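Local atomic coordinates of DNA polymerase (Pyrobaculum calidifontis, PDB entry 5MDN), a protein that probably catalyses template-directed DNA synthesis as a family B polymerase, extending a DNA strand with nucleotides from deoxyribonucleoside triphosphates and releasing diphosphate. Residues 390-401 against 515-525; 453-461 against 529-537. One frame throughout, in Å; residues are numbered along the deposited sequence.

Contact 1 (390-401 against 515-525); sequences PNREEREYEPYK and YGYLGWVGARW
The guanidinium groups of Arg392 and Arg524 lie face to face, their centres 3.3 Å apart and their planes 6° from parallel. The two side chains arrive differently: Arg524 is extended from CG to NE, whereas Arg392 bends at chi2 and chi3, which together lay its planar end over its partner. The carboxylates that probably offset the like charges lie outside the segments: Asp112 forms a salt bridge with Arg392 NH1 and Glu375 one with Arg524 NE. Replacing Arg392 by an alanine is likely to cost Asp112 this salt bridge and strip the covering from one face of the Arg524 guanidinium.

Further along, one face of the Trp520 indole is covered by Tyr397. Tyr397 CA sits 3.8 Å from the centroid of the indole five-membered ring in a CH-pi contact, and the phenol, CG anti to the backbone N (chi1 -170°), drops its CD1 edge onto the same face, a T-shaped pair with planes at 78°. Arg395 CG meets the indole rim instead, 3.6 Å from Trp520 CZ2. At the far end the Tyr515 edge points into the face of Tyr400, centroids 5.6 Å apart, while Tyr400 OH bonds to the carbonyl of Asn512. Tyr515 and Gly516 close the sequence motif B of family B polymerases, and Tyr400 opens the YxGG/A-type motif. At the other end Pro390 CD rests over the face of Trp525.

No hydrogen bond crosses between the segments, so ring packing and stacked cations, probably balanced by acids from neighbouring elements, join the 390-401 loop to the end of helix 514-519 and the turn beyond it.

Contact 2 (453-461 against 529-537); sequences VAPEVGHRF and EVAESVTAF
A small beta-hairpin, strands 451-453 and 460-462 with their connecting turn, docks on one side of the long helix 528-551. His459 lies against the first helical turn. Glu529 CG sits over one face of its imidazole, 3.6 Å from the ring centroid, and a bend at chi2 (92°) carries the Glu529 carboxylate away from the histidine. Glu532, extended beyond CG, brings its carboxylate nearly coplanar with the same ring, and His459 NE2 donates a weak but fairly straight hydrogen bond to OE1 (3.4 Å).

Ser533 fills the middle of the interface. Its OG turns back along the helix to bond Glu529 O at 2.6 Å, approaching almost in line with the carbonyl, which also accepts from Ser533 N; the hydroxyl is thus satisfied within the helix while the edge of the Phe461 ring, Ala454 CB and His459 CB close around it. Glu529, Glu532, Ser533, Ala536 and Phe537 form the helix stripe that receives the hairpin, whose turn is itself held by Ala454 N bonding His459 O (2.9 Å) and Gly458 N bonding Ala454 O.

At the C-terminal end of this stripe Pro455 CD stands above the centre of the Phe537 ring, 3.4 Å from its centroid, in a CH-pi contact. Ala454 CB touches the ring at CE2 (3.8 Å). Ala536 CB packs against Pro455 O and the Val457 CG1 methyl, and Phe537 also stacks with Tyr432.

Both contacts are partly buried, but contact 1 lies nearer the middle of the molecule, its centre about 16 Å from the centre of the chain, against about 30 Å for that of contact 2, and buries 980 Å² against 495 Å². Contact 1 fastens a loop that follows helix 370-384 and brings several arginines together with acids from other elements; contact 2 sets a peripheral hairpin on a helix through proline, phenylalanine and one weak histidine-glutamate bond. Helix 514-519 precedes helix 528-551 in the chain, and the two meet: Tyr515 of contact 1 packs on Val534 and Thr535, and Gly519 approaches Ala531, on a different side of the helix from the hairpin.

Contact 1 (390-401 against 515-525)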
# COMPACT_ATOMS: atom_id res chain seq x y z
N PRO A 390 9.57 4.51 22.24
CA PRO A 390 8.38 4.98 22.96
C PRO A 390 7.16 4.11 22.66
O PRO A 390 7.25 3.12 21.93
CB PRO A 390 8.19 6.41 22.45
CG PRO A 390 9.51 6.79 21.84
CD PRO A 390 10.11 5.53 21.32
N ASN A 391 6.01 4.49 23.20
CA ASN A 391 4.78 3.71 23.08
C ASN A 391 3.81 4.36 22.11
O ASN A 391 3.95 5.52 21.72
CB ASN A 391 4.13 3.52 24.45
CG ASN A 391 4.89 2.55 25.32
OD1 ASN A 391 5.41 1.54 24.84
ND2 ASN A 391 4.95 2.84 26.61
N ARG A 392 2.81 3.58 21.71
CA ARG A 392 1.85 3.95 20.68
C ARG A 392 0.48 4.18 21.29
O ARG A 392 0.19 3.72 22.40
CB ARG A 392 1.73 2.87 19.59
CG ARG A 392 3.04 2.36 19.02
CD ARG A 392 3.64 1.22 19.84
NE ARG A 392 5.00 1.54 20.26
CZ ARG A 392 5.94 0.64 20.54
NH1 ARG A 392 5.67 -0.65 20.43
NH2 ARG A 392 7.15 1.04 20.91
N GLU A 393 -0.37 4.89 20.55
CA GLU A 393 -1.78 5.00 20.87
C GLU A 393 -2.65 4.14 19.96
O GLU A 393 -3.32 3.21 20.43
CB GLU A 393 -2.23 6.46 20.83
CG GLU A 393 -1.50 7.33 21.84
CD GLU A 393 -1.75 6.89 23.28
OE1 GLU A 393 -2.89 6.49 23.60
OE2 GLU A 393 -0.79 6.93 24.09
N GLU A 394 -2.67 4.43 18.66
CA GLU A 394 -3.47 3.63 17.74
C GLU A 394 -2.87 3.74 16.35
O GLU A 394 -1.94 4.52 16.11
CB GLU A 394 -4.92 4.11 17.73
CG GLU A 394 -5.07 5.63 17.72
CD GLU A 394 -4.78 6.29 16.36
OE1 GLU A 394 -4.91 5.61 15.32
OE2 GLU A 394 -4.44 7.49 16.34
N ARG A 395 -3.38 2.92 15.45
CA ARG A 395 -3.11 3.05 14.03
C ARG A 395 -4.38 3.47 13.28
O ARG A 395 -5.40 2.77 13.35
CB ARG A 395 -2.53 1.77 13.41
CG ARG A 395 -1.02 1.52 13.61
CD ARG A 395 -0.51 0.22 12.93
NE ARG A 395 0.96 0.08 13.09
CZ ARG A 395 1.48 -0.42 14.21
NH1 ARG A 395 0.65 -0.79 15.19
NH2 ARG A 395 2.79 -0.53 14.36
N GLU A 396 -4.31 4.61 12.61
CA GLU A 396 -5.21 5.17 11.61
C GLU A 396 -4.43 5.60 10.37
O GLU A 396 -4.87 5.34 9.23
CB GLU A 396 -6.03 6.33 12.15
CG GLU A 396 -5.20 7.55 12.51
CD GLU A 396 -6.05 8.67 13.06
OE1 GLU A 396 -6.95 8.37 13.87
OE2 GLU A 396 -5.83 9.83 12.67
N TYR A 397 -3.24 6.17 10.56
CA TYR A 397 -2.35 6.74 9.55
C TYR A 397 -3.05 7.70 8.60
O TYR A 397 -4.22 7.52 8.25
CB TYR A 397 -1.63 5.66 8.76
CG TYR A 397 -0.53 6.24 7.88
CD1 TYR A 397 0.50 6.99 8.45
CD2 TYR A 397 -0.51 6.03 6.50
CE1 TYR A 397 1.50 7.51 7.68
CE2 TYR A 397 0.50 6.56 5.73
CZ TYR A 397 1.50 7.30 6.33
OH TYR A 397 2.51 7.82 5.55
N GLU A 398 -2.32 8.72 8.15
CA GLU A 398 -2.89 9.78 7.33
C GLU A 398 -1.85 10.22 6.28
O GLU A 398 -0.84 10.86 6.61
CB GLU A 398 -3.39 10.89 8.23
CG GLU A 398 -2.39 11.36 9.24
CD GLU A 398 -1.66 12.55 8.71
OE1 GLU A 398 -2.35 13.33 8.03
OE2 GLU A 398 -0.44 12.70 8.94
N PRO A 399 -2.03 9.81 5.03
CA PRO A 399 -0.96 9.97 4.03
C PRO A 399 -0.60 11.41 3.66
O PRO A 399 -1.07 11.94 2.65
CB PRO A 399 -1.50 9.19 2.83
CG PRO A 399 -2.49 8.21 3.41
CD PRO A 399 -3.11 8.92 4.57
N TYR A 400 0.20 12.04 4.52
CA TYR A 400 1.24 13.00 4.16
C TYR A 400 0.83 14.46 4.29
O TYR A 400 1.70 15.33 4.19
CB TYR A 400 1.72 12.75 2.72
CG TYR A 400 3.16 13.17 2.49
CD1 TYR A 400 4.20 12.49 3.10
CD2 TYR A 400 3.48 14.24 1.66
CE1 TYR A 400 5.52 12.84 2.90
CE2 TYR A 400 4.80 14.61 1.46
CZ TYR A 400 5.82 13.91 2.08
OH TYR A 400 7.15 14.25 1.90
N LYS A 401 -0.45 14.78 4.53
CA LYS A 401 -0.88 16.16 4.80
C LYS A 401 -0.36 17.24 3.84
O LYS A 401 0.61 17.95 4.15
CB LYS A 401 -0.54 16.62 6.23
CG LYS A 401 -1.34 15.93 7.32
CD LYS A 401 -0.96 16.37 8.72
CE LYS A 401 0.47 16.01 9.07
NZ LYS A 401 0.83 14.54 9.00
N TYR A 515 8.56 12.66 6.90
CA TYR A 515 7.75 13.83 7.24
C TYR A 515 6.29 13.47 7.47
O TYR A 515 5.66 13.96 8.41
CB TYR A 515 7.88 14.88 6.13
CG TYR A 515 6.90 16.03 6.23
CD1 TYR A 515 7.01 16.97 7.25
CD2 TYR A 515 5.89 16.18 5.29
CE1 TYR A 515 6.12 18.03 7.33
CE2 TYR A 515 5.00 17.23 5.37
CZ TYR A 515 5.12 18.15 6.39
OH TYR A 515 4.22 19.19 6.46
N GLY A 516 5.72 12.61 6.61
CA GLY A 516 4.36 12.15 6.83
C GLY A 516 4.21 11.35 8.11
O GLY A 516 3.19 11.43 8.79
N TYR A 517 5.23 10.56 8.45
CA TYR A 517 5.17 9.73 9.65
C TYR A 517 5.16 10.57 10.92
O TYR A 517 4.38 10.31 11.84
CB TYR A 517 6.33 8.74 9.66
CG TYR A 517 6.54 8.06 11.00
CD1 TYR A 517 5.78 6.97 11.37
CD2 TYR A 517 7.50 8.52 11.88
CE1 TYR A 517 5.96 6.35 12.59
CE2 TYR A 517 7.70 7.91 13.11
CZ TYR A 517 6.93 6.83 13.46
OH TYR A 517 7.12 6.22 14.67
N LEU A 518 6.04 11.57 10.99
CA LEU A 518 6.20 12.34 12.22
C LEU A 518 5.01 13.23 12.53
O LEU A 518 4.94 13.78 13.63
CB LEU A 518 7.48 13.17 12.15
CG LEU A 518 8.77 12.37 12.00
CD1 LEU A 518 9.93 13.27 11.60
CD2 LEU A 518 9.09 11.62 13.28
N GLY A 519 4.08 13.40 11.59
CA GLY A 519 2.86 14.13 11.85
C GLY A 519 1.74 13.22 12.29
O GLY A 519 0.78 13.67 12.93
N TRP A 520 1.85 11.94 11.95
CA TRP A 520 0.89 10.92 12.35
C TRP A 520 0.83 10.84 13.87
O TRP A 520 1.77 10.34 14.50
CB TRP A 520 1.29 9.58 11.72
CG TRP A 520 0.50 8.39 12.18
CD1 TRP A 520 -0.78 8.37 12.66
CD2 TRP A 520 0.95 7.03 12.19
NE1 TRP A 520 -1.15 7.08 12.97
CE2 TRP A 520 -0.11 6.24 12.69
CE3 TRP A 520 2.15 6.40 11.83
CZ2 TRP A 520 -0.00 4.86 12.84
CZ3 TRP A 520 2.25 5.03 11.98
CH2 TRP A 520 1.18 4.27 12.47
N VAL A 521 -0.26 11.34 14.45
CA VAL A 521 -0.37 11.45 15.91
C VAL A 521 -0.18 10.11 16.59
O VAL A 521 0.35 10.04 17.71
CB VAL A 521 -1.72 12.10 16.28
CG1 VAL A 521 -1.93 12.11 17.79
CG2 VAL A 521 -1.81 13.51 15.72
N GLY A 522 -0.57 9.02 15.94
CA GLY A 522 -0.39 7.70 16.51
C GLY A 522 0.94 7.07 16.17
O GLY A 522 1.00 5.88 15.84
N ALA A 523 2.01 7.85 16.25
CA ALA A 523 3.35 7.37 15.96
C ALA A 523 4.19 7.34 17.23
O ALA A 523 3.96 8.11 18.17
CB ALA A 523 4.04 8.25 14.91
N ARG A 524 5.16 6.42 17.25
CA ARG A 524 6.02 6.26 18.41
C ARG A 524 6.87 7.50 18.65
O ARG A 524 6.95 8.02 19.77
CB ARG A 524 6.89 5.02 18.22
CG ARG A 524 6.02 3.79 18.18
CD ARG A 524 6.71 2.51 17.75
NE ARG A 524 5.68 1.59 17.28
CZ ARG A 524 5.78 0.26 17.25
NH1 ARG A 524 6.88 -0.33 17.69
NH2 ARG A 524 4.77 -0.47 16.80
N TRP A 525 7.51 8.00 17.59
CA TRP A 525 8.33 9.20 17.66
C TRP A 525 7.57 10.45 17.23
O TRP A 525 8.15 11.37 16.65
CB TRP A 525 9.60 9.02 16.82
CG TRP A 525 10.61 8.15 17.48
CD1 TRP A 525 11.54 8.54 18.39
CD2 TRP A 525 10.77 6.74 17.32
NE1 TRP A 525 12.29 7.46 18.79
CE2 TRP A 525 11.83 6.34 18.15
CE3 TRP A 525 10.12 5.77 16.54
CZ2 TRP A 525 12.26 5.02 18.23
CZ3 TRP A 525 10.55 4.46 16.62
CH2 TRP A 525 11.61 4.09 17.46

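Contact 2 (453-461 against 529-537)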
# COMPACT_ATOMS: atom_id res chain seq x y z
N VAL A 453 16.26 28.26 16.31
CA VAL A 453 14.87 28.61 16.55
C VAL A 453 14.11 28.47 15.24
O VAL A 453 14.55 28.97 14.20
CB VAL A 453 14.74 30.03 17.11
CG1 VAL A 453 13.30 30.32 17.52
CG2 VAL A 453 15.67 30.23 18.29
N ALA A 454 12.97 27.79 15.29
CA ALA A 454 12.16 27.57 14.10
C ALA A 454 11.44 28.85 13.72
O ALA A 454 10.91 29.53 14.60
CB ALA A 454 11.17 26.44 14.33
N PRO A 455 11.41 29.22 12.44
CA PRO A 455 10.76 30.48 12.05
C PRO A 455 9.29 30.52 12.49
O PRO A 455 8.62 29.50 12.61
CB PRO A 455 10.90 30.50 10.53
CG PRO A 455 11.17 29.07 10.13
CD PRO A 455 11.95 28.50 11.28
N GLU A 456 8.81 31.75 12.68
CA GLU A 456 7.91 32.18 13.74
C GLU A 456 6.90 31.16 14.27
O GLU A 456 5.74 31.49 14.53
CB GLU A 456 7.19 33.45 13.29
CG GLU A 456 6.65 34.32 14.42
CD GLU A 456 6.02 35.62 13.94
OE1 GLU A 456 6.20 35.99 12.76
OE2 GLU A 456 5.32 36.26 14.75
N VAL A 457 7.30 29.90 14.38
CA VAL A 457 6.55 29.03 15.27
C VAL A 457 7.21 29.07 16.64
O VAL A 457 6.56 28.85 17.66
CB VAL A 457 6.41 27.60 14.73
CG1 VAL A 457 7.72 26.88 14.79
CG2 VAL A 457 5.35 26.87 15.53
N GLY A 458 8.51 29.39 16.66
CA GLY A 458 9.25 29.69 17.87
C GLY A 458 9.67 28.50 18.70
O GLY A 458 9.97 28.67 19.88
N HIS A 459 9.71 27.30 18.12
CA HIS A 459 10.22 26.15 18.86
C HIS A 459 11.74 26.09 18.77
O HIS A 459 12.35 26.51 17.79
CB HIS A 459 9.60 24.86 18.32
CG HIS A 459 8.11 24.82 18.44
ND1 HIS A 459 7.45 25.12 19.62
CD2 HIS A 459 7.15 24.52 17.54
CE1 HIS A 459 6.15 25.00 19.42
NE2 HIS A 459 5.94 24.64 18.17
N ARG A 460 12.35 25.56 19.83
CA ARG A 460 13.80 25.59 19.99
C ARG A 460 14.35 24.17 20.01
O ARG A 460 13.76 23.26 20.60
CB ARG A 460 14.20 26.32 21.27
CG ARG A 460 13.04 26.62 22.19
CD ARG A 460 13.50 27.54 23.31
NE ARG A 460 14.70 27.03 23.96
CZ ARG A 460 15.57 27.79 24.62
NH1 ARG A 460 15.38 29.10 24.73
NH2 ARG A 460 16.63 27.23 25.19
N PHE A 461 15.50 23.98 19.35
CA PHE A 461 16.08 22.66 19.17
C PHE A 461 17.58 22.70 19.42
O PHE A 461 18.25 23.71 19.16
CB PHE A 461 15.82 22.10 17.77
CG PHE A 461 14.37 21.80 17.49
CD1 PHE A 461 13.50 22.82 17.14
CD2 PHE A 461 13.89 20.51 17.57
CE1 PHE A 461 12.17 22.55 16.89
CE2 PHE A 461 12.55 20.23 17.31
CZ PHE A 461 11.69 21.26 16.97
N GLU A 529 5.66 19.57 18.10
CA GLU A 529 6.56 20.69 17.85
C GLU A 529 7.60 20.39 16.79
O GLU A 529 8.14 21.32 16.18
CB GLU A 529 7.25 21.11 19.15
CG GLU A 529 6.29 21.62 20.22
CD GLU A 529 5.82 20.53 21.15
OE1 GLU A 529 6.07 19.34 20.85
OE2 GLU A 529 5.18 20.85 22.18
N VAL A 530 7.91 19.11 16.55
CA VAL A 530 8.80 18.76 15.46
C VAL A 530 8.11 18.97 14.12
O VAL A 530 8.64 19.65 13.23
CB VAL A 530 9.31 17.31 15.61
CG1 VAL A 530 10.30 16.97 14.51
CG2 VAL A 530 9.94 17.12 16.98
N ALA A 531 6.93 18.38 13.95
CA ALA A 531 6.18 18.52 12.70
C ALA A 531 5.93 19.99 12.37
O ALA A 531 6.18 20.44 11.25
CB ALA A 531 4.87 17.75 12.78
N GLU A 532 5.44 20.76 13.35
CA GLU A 532 5.16 22.17 13.12
C GLU A 532 6.43 22.94 12.77
O GLU A 532 6.38 23.90 11.99
CB GLU A 532 4.48 22.77 14.34
CG GLU A 532 3.06 22.27 14.56
CD GLU A 532 2.40 22.87 15.79
OE1 GLU A 532 3.11 23.52 16.59
OE2 GLU A 532 1.18 22.70 15.95
N SER A 533 7.57 22.56 13.35
CA SER A 533 8.83 23.21 13.01
C SER A 533 9.28 22.85 11.60
O SER A 533 9.84 23.69 10.89
CB SER A 533 9.91 22.85 14.03
OG SER A 533 9.54 23.29 15.33
N VAL A 534 9.05 21.60 11.19
CA VAL A 534 9.43 21.19 9.84
C VAL A 534 8.61 21.94 8.80
O VAL A 534 9.14 22.38 7.77
CB VAL A 534 9.29 19.66 9.68
CG1 VAL A 534 9.59 19.25 8.25
CG2 VAL A 534 10.23 18.95 10.64
N THR A 535 7.30 22.10 9.04
CA THR A 535 6.46 22.84 8.11
C THR A 535 6.88 24.30 8.01
O THR A 535 6.94 24.86 6.91
CB THR A 535 4.99 22.75 8.54
OG1 THR A 535 4.80 23.45 9.77
CG2 THR A 535 4.57 21.30 8.71
N ALA A 536 7.18 24.93 9.16
CA ALA A 536 7.50 26.35 9.15
C ALA A 536 8.80 26.62 8.41
O ALA A 536 8.89 27.59 7.64
CB ALA A 536 7.58 26.88 10.59
N PHE A 537 9.81 25.78 8.62
CA PHE A 537 11.00 25.85 7.78
C PHE A 537 10.65 25.59 6.32
O PHE A 537 11.16 26.27 5.42
CB PHE A 537 12.05 24.84 8.25
CG PHE A 537 12.95 25.36 9.35
CD1 PHE A 537 13.92 26.31 9.07
CD2 PHE A 537 12.84 24.88 10.64
CE1 PHE A 537 14.75 26.79 10.07
CE2 PHE A 537 13.66 25.35 11.64
CZ PHE A 537 14.62 26.31 11.36